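Collectin placenta 1 (PDB 2OX9) binds glycans such as Lewis(x) at a calcium site of its C-type lectin carbohydrate-recognition domain, and probably serves as a scavenger receptor. Local coordinates at residues A[22-30]-A[60-68]; A[43-53]-A[108-116]. One frame throughout, in Å; residues are numbered along the deposited sequence.

Contact 1 sets the start of helix 26-35 on strands 62-64 and 66-67. Contact 2 sets helix 46-54 on the hairpin of strands 106-109 and 115-118. Their centres lie about 14 Å apart in one C-type lectin domain, and their segments alternate along the chain. The two meet within the main sheet, where strands 62-64 and 106-109 are antiparallel neighbours. His-62 O and Leu-109 N, 2.8 Å apart, probably form a hydrogen bond there, and Ile-64 packs on both Leu-109 and Ile-43. Asn-116 in contact 2 binds the sugar-site calcium and the galactose. The Trp-63 side chain of contact 1 is about 9 Å from that galactose, and Asp-68 binds another calcium.

Contact 1 (A[22-30]-A[60-68]). With CA (calcium ion), chain I.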
# COMPACT_ATOMS: atom_id res chain seq x y z
N GLU A 22 8.77 -9.60 4.43
CA GLU A 22 9.31 -8.67 5.41
C GLU A 22 8.16 -7.88 6.02
O GLU A 22 7.18 -7.57 5.34
CB GLU A 22 10.30 -7.70 4.76
CG GLU A 22 11.61 -8.32 4.26
CD GLU A 22 11.51 -8.90 2.85
OE1 GLU A 22 10.38 -8.98 2.31
OE2 GLU A 22 12.56 -9.28 2.29
N LYS A 23 8.27 -7.56 7.31
CA LYS A 23 7.26 -6.78 8.02
C LYS A 23 7.98 -5.53 8.53
O LYS A 23 8.99 -5.64 9.24
CB LYS A 23 6.70 -7.57 9.21
CG LYS A 23 6.08 -8.92 8.85
CD LYS A 23 5.35 -9.53 10.05
CE LYS A 23 4.95 -10.98 9.81
NZ LYS A 23 4.07 -11.16 8.62
N GLU A 24 7.48 -4.34 8.18
CA GLU A 24 8.13 -3.09 8.59
C GLU A 24 7.15 -1.91 8.77
O GLU A 24 6.00 -1.98 8.33
CB GLU A 24 9.16 -2.68 7.53
CG GLU A 24 10.12 -3.78 7.10
CD GLU A 24 11.21 -4.05 8.12
OE1 GLU A 24 11.92 -3.09 8.49
OE2 GLU A 24 11.37 -5.21 8.53
N ILE A 25 7.61 -0.84 9.41
CA ILE A 25 6.77 0.33 9.57
C ILE A 25 6.71 0.96 8.18
O ILE A 25 7.52 0.61 7.32
CB ILE A 25 7.36 1.36 10.57
CG1 ILE A 25 8.73 1.84 10.09
CG2 ILE A 25 7.47 0.74 11.94
CD1 ILE A 25 9.35 2.90 11.01
N PHE A 26 5.78 1.88 7.96
CA PHE A 26 5.62 2.49 6.64
C PHE A 26 6.89 3.05 6.00
O PHE A 26 7.20 2.70 4.86
CB PHE A 26 4.59 3.61 6.66
CG PHE A 26 4.22 4.13 5.29
CD1 PHE A 26 3.32 3.42 4.48
CD2 PHE A 26 4.77 5.31 4.81
CE1 PHE A 26 2.97 3.89 3.22
CE2 PHE A 26 4.42 5.79 3.53
CZ PHE A 26 3.52 5.07 2.74
N GLU A 27 7.60 3.92 6.71
CA GLU A 27 8.80 4.53 6.15
C GLU A 27 9.89 3.53 5.81
O GLU A 27 10.67 3.74 4.87
CB GLU A 27 9.36 5.60 7.09
CG GLU A 27 9.80 5.11 8.46
CD GLU A 27 10.71 6.11 9.17
OE1 GLU A 27 10.30 7.28 9.35
OE2 GLU A 27 11.84 5.73 9.55
N ASP A 28 9.96 2.45 6.57
CA ASP A 28 10.96 1.43 6.31
C ASP A 28 10.54 0.62 5.07
O ASP A 28 11.39 0.17 4.29
CB ASP A 28 11.12 0.51 7.53
CG ASP A 28 11.93 1.17 8.66
OD1 ASP A 28 11.99 0.60 9.77
OD2 ASP A 28 12.52 2.26 8.44
N ALA A 29 9.23 0.44 4.90
CA ALA A 29 8.71 -0.29 3.75
C ALA A 29 9.00 0.52 2.48
O ALA A 29 9.41 -0.01 1.44
CB ALA A 29 7.21 -0.50 3.91
N LYS A 30 8.77 1.82 2.58
CA LYS A 30 8.99 2.75 1.48
C LYS A 30 10.45 2.70 1.06
O LYS A 30 10.78 2.71 -0.12
CB LYS A 30 8.63 4.16 1.94
CG LYS A 30 8.98 5.27 0.97
CD LYS A 30 8.33 6.59 1.42
CE LYS A 30 8.67 7.72 0.46
NZ LYS A 30 7.86 8.94 0.76
N GLU A 60 -1.91 -11.07 7.70
CA GLU A 60 -1.09 -9.87 7.63
C GLU A 60 -1.69 -8.80 6.72
O GLU A 60 -2.41 -9.11 5.76
CB GLU A 60 0.33 -10.20 7.16
CG GLU A 60 0.42 -11.11 5.94
CD GLU A 60 0.29 -12.58 6.30
OE1 GLU A 60 1.17 -13.09 7.04
OE2 GLU A 60 -0.68 -13.23 5.86
N SER A 61 -1.42 -7.54 7.05
CA SER A 61 -1.89 -6.41 6.26
C SER A 61 -0.74 -5.98 5.36
O SER A 61 0.42 -6.22 5.69
CB SER A 61 -2.28 -5.24 7.17
OG SER A 61 -3.20 -5.65 8.16
N HIS A 62 -1.05 -5.35 4.24
CA HIS A 62 -0.01 -4.92 3.31
C HIS A 62 -0.02 -3.43 3.01
O HIS A 62 -1.00 -2.91 2.50
CB HIS A 62 -0.14 -5.66 1.97
CG HIS A 62 0.27 -7.10 2.02
ND1 HIS A 62 -0.56 -8.09 2.51
CD2 HIS A 62 1.42 -7.71 1.66
CE1 HIS A 62 0.06 -9.25 2.44
NE2 HIS A 62 1.27 -9.05 1.94
N TRP A 63 1.08 -2.76 3.32
CA TRP A 63 1.21 -1.33 3.05
C TRP A 63 1.11 -1.07 1.54
O TRP A 63 1.63 -1.86 0.74
CB TRP A 63 2.58 -0.83 3.49
CG TRP A 63 2.83 -0.71 4.96
CD1 TRP A 63 3.91 -1.18 5.65
CD2 TRP A 63 2.06 0.05 5.91
NE1 TRP A 63 3.87 -0.76 6.96
CE2 TRP A 63 2.75 -0.00 7.15
CE3 TRP A 63 0.86 0.78 5.83
CZ2 TRP A 63 2.28 0.65 8.30
CZ3 TRP A 63 0.39 1.43 6.98
CH2 TRP A 63 1.10 1.35 8.20
N ILE A 64 0.44 0.01 1.15
CA ILE A 64 0.38 0.41 -0.26
C ILE A 64 0.90 1.86 -0.26
O ILE A 64 0.93 2.50 0.79
CB ILE A 64 -1.05 0.32 -0.88
CG1 ILE A 64 -2.02 1.25 -0.15
CG2 ILE A 64 -1.54 -1.13 -0.85
CD1 ILE A 64 -3.37 1.34 -0.83
N GLY A 65 1.31 2.38 -1.41
CA GLY A 65 1.88 3.72 -1.46
C GLY A 65 0.93 4.90 -1.39
O GLY A 65 0.99 5.80 -2.24
N LEU A 66 0.08 4.92 -0.36
CA LEU A 66 -0.92 5.96 -0.18
C LEU A 66 -0.90 6.55 1.23
O LEU A 66 -0.94 5.81 2.21
CB LEU A 66 -2.31 5.37 -0.43
CG LEU A 66 -3.46 6.36 -0.52
CD1 LEU A 66 -3.32 7.09 -1.85
CD2 LEU A 66 -4.80 5.65 -0.46
N THR A 67 -0.87 7.88 1.34
CA THR A 67 -0.86 8.53 2.65
C THR A 67 -1.57 9.88 2.61
O THR A 67 -1.84 10.42 1.52
CB THR A 67 0.58 8.82 3.17
OG1 THR A 67 1.14 9.91 2.42
CG2 THR A 67 1.48 7.61 3.02
N ASP A 68 -1.86 10.42 3.79
CA ASP A 68 -2.50 11.73 3.89
C ASP A 68 -1.77 12.51 4.98
O ASP A 68 -2.38 13.26 5.76
CB ASP A 68 -4.01 11.58 4.20
CG ASP A 68 -4.29 11.16 5.63
OD1 ASP A 68 -3.43 10.52 6.25
OD2 ASP A 68 -5.40 11.45 6.13
CA CA I . -5.09 10.57 8.35
O HOH W 1 4.37 -12.81 5.91
O HOH W 2 -7.26 9.06 8.39
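Trp-63 and Phe-26 form a T-shaped pair at the start of helix 26-35. The edge of the Phe-26 ring points at the face of the Trp-63 indole, with planes at 86° and Phe-26 CD1 3.9 Å from Trp-63 CE3. Phe-26 CA also makes a CH-pi contact over the five-membered ring of Trp-63. The rotation of the indole is fixed by its own N-H: Trp-63 NE1 gives a hydrogen bond of 2.8 Å to Glu-24 O, which lies close to the ring plane. Ala-29 CB touches Trp-63 CD1 at 3.8 Å. Phe-26 carries CG opposite its backbone N (chi1 -171°), which sends the ring on past the indole to Thr-67. There Phe-26 CZ meets the methyl Thr-67 CG2 at 3.3 Å, and Ile-64 O sits at the ring edge. At the outer end Lys-23 bends at its last torsion, and its NZ forms a long salt bridge with Glu-60 OE1 (3.8 Å). The same ammonium is hydrogen-bonded to Asn-125. The helix start packs across strand 62-64 at 70°, joining the first helix of the C-type lectin fold to the main sheet. Strands 39-40 and 106-109 also line Phe-26, while Phe-126 of strand 125-131 touches Ala-29.

Contact 2 (A[43-53]-A[108-116]); sequences INSREEQQWIK and GLIYAGQWN. With CA (calcium ion), chain L; CA (calcium ion), chain J; GAL (beta-D-galactopyranose), chain E.
This contact joins helix 46-54 to the C-type lectin WND motif (Trp-115, Asn-116, Asp-117) on hairpin 106-118: Trp-115 packs here and Asn-116 is a calcium ligand. Gln-49 bridges the two with both ends of its amide. Its OE1 accepts a hydrogen bond from Trp-115 NE1 at 3.0 Å. The oxygen lies near the indole plane, but the N-H comes from above the amide plane. Its NE2 makes a weak bond to Gly-113 O and reaches Ala-112 O through a water. A bend at chi2 (62°) brings the amide round to the hairpin. The extended Lys-53 chain lays CD 3.6 Å from Ala-112 O.

Beyond the Gln-49 amide the contact is apolar. Ile-43 CD1 and Leu-109 CD2 meet tip to tip at 3.9 Å, while Ile-43 CB lies against Trp-115 CZ2. Ile-64 and Ile-127 of neighbouring strands extend this core. At the helix start Ser-45 is the N-cap, and Asn-44 and Glu-48 bind a calcium with Phe-42 and Glu-129. At the end of segment 108-116, Asn-116 OD1 binds the sugar-site calcium and ND2 gives a hydrogen bond to galactose O3. In the core, Ile-52 CG2 presses on Leu-109 CD1 at 3.4 Å, a close pair for two methyl groups.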
# COMPACT_ATOMS: atom_id res chain seq x y z
N ILE A 43 -2.33 1.45 -6.54
CA ILE A 43 -3.43 0.66 -7.11
C ILE A 43 -4.34 1.62 -7.88
O ILE A 43 -5.10 2.37 -7.28
CB ILE A 43 -4.20 -0.05 -5.99
CG1 ILE A 43 -3.21 -0.89 -5.15
CG2 ILE A 43 -5.29 -0.95 -6.58
CD1 ILE A 43 -3.85 -1.58 -3.96
N ASN A 44 -4.24 1.57 -9.21
CA ASN A 44 -4.99 2.47 -10.09
C ASN A 44 -6.28 1.95 -10.73
O ASN A 44 -6.93 2.69 -11.46
CB ASN A 44 -4.07 2.96 -11.21
CG ASN A 44 -2.65 3.22 -10.75
OD1 ASN A 44 -1.83 2.30 -10.61
ND2 ASN A 44 -2.35 4.49 -10.49
N SER A 45 -6.65 0.70 -10.49
CA SER A 45 -7.87 0.17 -11.11
C SER A 45 -8.42 -1.03 -10.37
O SER A 45 -7.73 -1.65 -9.56
CB SER A 45 -7.58 -0.21 -12.56
OG SER A 45 -6.67 -1.30 -12.62
N ARG A 46 -9.67 -1.39 -10.67
CA ARG A 46 -10.28 -2.54 -10.01
C ARG A 46 -9.59 -3.84 -10.45
O ARG A 46 -9.51 -4.79 -9.67
CB ARG A 46 -11.78 -2.62 -10.30
CG ARG A 46 -12.15 -2.67 -11.76
CD ARG A 46 -13.66 -2.88 -11.94
NE ARG A 46 -14.05 -2.89 -13.34
CZ ARG A 46 -15.27 -3.22 -13.77
NH1 ARG A 46 -16.21 -3.56 -12.90
NH2 ARG A 46 -15.55 -3.20 -15.07
N GLU A 47 -9.09 -3.88 -11.68
CA GLU A 47 -8.43 -5.10 -12.17
C GLU A 47 -7.12 -5.32 -11.43
O GLU A 47 -6.79 -6.45 -11.08
CB GLU A 47 -8.15 -5.03 -13.67
CG GLU A 47 -9.38 -4.93 -14.53
CD GLU A 47 -9.56 -3.55 -15.12
OE1 GLU A 47 -9.56 -2.57 -14.34
OE2 GLU A 47 -9.69 -3.46 -16.36
N GLU A 48 -6.37 -4.24 -11.21
CA GLU A 48 -5.10 -4.36 -10.50
C GLU A 48 -5.39 -4.71 -9.04
O GLU A 48 -4.67 -5.48 -8.41
CB GLU A 48 -4.30 -3.05 -10.59
CG GLU A 48 -2.90 -3.15 -9.97
CD GLU A 48 -2.10 -1.86 -10.08
OE1 GLU A 48 -0.86 -1.92 -9.94
OE2 GLU A 48 -2.70 -0.78 -10.28
N GLN A 49 -6.47 -4.14 -8.51
CA GLN A 49 -6.88 -4.39 -7.13
C GLN A 49 -7.25 -5.85 -6.91
O GLN A 49 -6.87 -6.45 -5.91
CB GLN A 49 -8.10 -3.51 -6.78
CG GLN A 49 -8.76 -3.86 -5.46
CD GLN A 49 -7.84 -3.68 -4.27
OE1 GLN A 49 -7.17 -2.65 -4.13
NE2 GLN A 49 -7.81 -4.67 -3.39
N GLN A 50 -8.01 -6.40 -7.85
CA GLN A 50 -8.45 -7.79 -7.77
C GLN A 50 -7.26 -8.75 -7.84
O GLN A 50 -7.21 -9.73 -7.09
CB GLN A 50 -9.41 -8.11 -8.91
CG GLN A 50 -10.85 -8.35 -8.47
CD GLN A 50 -10.98 -9.45 -7.43
OE1 GLN A 50 -10.50 -10.57 -7.62
NE2 GLN A 50 -11.64 -9.14 -6.31
N TRP A 51 -6.34 -8.48 -8.75
CA TRP A 51 -5.16 -9.32 -8.92
C TRP A 51 -4.32 -9.25 -7.64
O TRP A 51 -3.77 -10.26 -7.20
CB TRP A 51 -4.33 -8.81 -10.11
CG TRP A 51 -3.15 -9.67 -10.43
CD1 TRP A 51 -3.15 -10.84 -11.14
CD2 TRP A 51 -1.80 -9.45 -10.03
NE1 TRP A 51 -1.88 -11.36 -11.21
CE2 TRP A 51 -1.03 -10.53 -10.53
CE3 TRP A 51 -1.16 -8.45 -9.29
CZ2 TRP A 51 0.34 -10.64 -10.31
CZ3 TRP A 51 0.22 -8.56 -9.07
CH2 TRP A 51 0.95 -9.64 -9.58
N ILE A 52 -4.22 -8.07 -7.05
CA ILE A 52 -3.45 -7.91 -5.83
C ILE A 52 -4.13 -8.65 -4.68
O ILE A 52 -3.45 -9.28 -3.86
CB ILE A 52 -3.28 -6.42 -5.46
CG1 ILE A 52 -2.24 -5.78 -6.37
CG2 ILE A 52 -2.86 -6.27 -3.99
CD1 ILE A 52 -2.05 -4.28 -6.14
N LYS A 53 -5.46 -8.57 -4.64
CA LYS A 53 -6.24 -9.22 -3.60
C LYS A 53 -5.95 -10.71 -3.48
O LYS A 53 -5.80 -11.25 -2.38
CB LYS A 53 -7.74 -9.02 -3.87
CG LYS A 53 -8.65 -9.73 -2.88
CD LYS A 53 -10.06 -9.85 -3.42
CE LYS A 53 -10.90 -10.76 -2.54
NZ LYS A 53 -12.30 -10.83 -3.02
N GLY A 108 -3.17 0.69 3.90
CA GLY A 108 -2.80 -0.70 3.73
C GLY A 108 -4.01 -1.58 3.43
O GLY A 108 -5.15 -1.21 3.70
N LEU A 109 -3.73 -2.76 2.88
CA LEU A 109 -4.77 -3.73 2.52
C LEU A 109 -5.09 -4.67 3.69
O LEU A 109 -4.18 -5.26 4.29
CB LEU A 109 -4.30 -4.56 1.31
CG LEU A 109 -3.81 -3.78 0.08
CD1 LEU A 109 -3.35 -4.71 -1.01
CD2 LEU A 109 -4.93 -2.91 -0.42
N ILE A 110 -6.37 -4.80 4.01
CA ILE A 110 -6.78 -5.69 5.09
C ILE A 110 -7.64 -6.83 4.51
O ILE A 110 -7.44 -7.23 3.37
CB ILE A 110 -7.55 -4.94 6.20
CG1 ILE A 110 -8.66 -4.09 5.58
CG2 ILE A 110 -6.58 -4.07 7.00
CD1 ILE A 110 -9.53 -3.39 6.61
N TYR A 111 -8.60 -7.33 5.28
CA TYR A 111 -9.43 -8.43 4.81
C TYR A 111 -10.10 -8.16 3.46
O TYR A 111 -10.56 -7.05 3.19
CB TYR A 111 -10.51 -8.80 5.83
CG TYR A 111 -11.28 -10.05 5.45
CD1 TYR A 111 -10.63 -11.29 5.37
CD2 TYR A 111 -12.63 -9.99 5.14
CE1 TYR A 111 -11.33 -12.44 4.98
CE2 TYR A 111 -13.33 -11.12 4.76
CZ TYR A 111 -12.68 -12.34 4.68
OH TYR A 111 -13.39 -13.47 4.30
N ALA A 112 -10.13 -9.19 2.62
CA ALA A 112 -10.77 -9.08 1.32
C ALA A 112 -10.15 -8.02 0.42
O ALA A 112 -10.73 -7.64 -0.60
CB ALA A 112 -12.28 -8.80 1.50
N GLY A 113 -8.96 -7.55 0.78
CA GLY A 113 -8.31 -6.54 -0.03
C GLY A 113 -8.75 -5.10 0.21
O GLY A 113 -8.19 -4.18 -0.38
N GLN A 114 -9.75 -4.89 1.07
CA GLN A 114 -10.20 -3.52 1.32
C GLN A 114 -9.10 -2.68 1.96
O GLN A 114 -8.17 -3.21 2.56
CB GLN A 114 -11.44 -3.50 2.21
CG GLN A 114 -12.55 -4.43 1.76
CD GLN A 114 -13.84 -4.17 2.50
OE1 GLN A 114 -14.68 -3.39 2.05
NE2 GLN A 114 -14.00 -4.80 3.66
N TRP A 115 -9.22 -1.36 1.85
CA TRP A 115 -8.21 -0.47 2.42
C TRP A 115 -8.59 0.07 3.78
O TRP A 115 -9.77 0.25 4.11
CB TRP A 115 -7.94 0.71 1.49
CG TRP A 115 -7.61 0.36 0.06
CD1 TRP A 115 -7.43 -0.90 -0.46
CD2 TRP A 115 -7.41 1.27 -1.02
NE1 TRP A 115 -7.15 -0.82 -1.79
CE2 TRP A 115 -7.13 0.50 -2.17
CE3 TRP A 115 -7.46 2.67 -1.14
CZ2 TRP A 115 -6.89 1.08 -3.42
CZ3 TRP A 115 -7.22 3.25 -2.38
CH2 TRP A 115 -6.94 2.45 -3.50
N ASN A 116 -7.57 0.30 4.58
CA ASN A 116 -7.74 0.84 5.91
C ASN A 116 -6.56 1.76 6.21
O ASN A 116 -5.46 1.53 5.71
CB ASN A 116 -7.77 -0.27 6.95
CG ASN A 116 -7.66 0.26 8.35
OD1 ASN A 116 -8.42 1.14 8.75
ND2 ASN A 116 -6.71 -0.27 9.12
CA CA L . -0.06 0.43 -10.26
CA CA J . -8.32 3.07 10.20
C1 GAL E . -8.71 -1.24 13.53
C2 GAL E . -7.95 -0.56 12.39
C3 GAL E . -7.72 0.92 12.71
C4 GAL E . -9.03 1.61 13.09
C5 GAL E . -9.75 0.82 14.19
C6 GAL E . -11.12 1.39 14.51
O2 GAL E . -6.70 -1.20 12.21
O3 GAL E . -7.18 1.56 11.56
O4 GAL E . -9.87 1.71 11.95
O5 GAL E . -9.95 -0.55 13.78
O6 GAL E . -11.63 0.86 15.73
O HOH W 3 -10.41 -6.17 -2.92
O HOH W 4 -0.07 0.35 -12.50
O HOH W 5 1.13 2.45 -10.63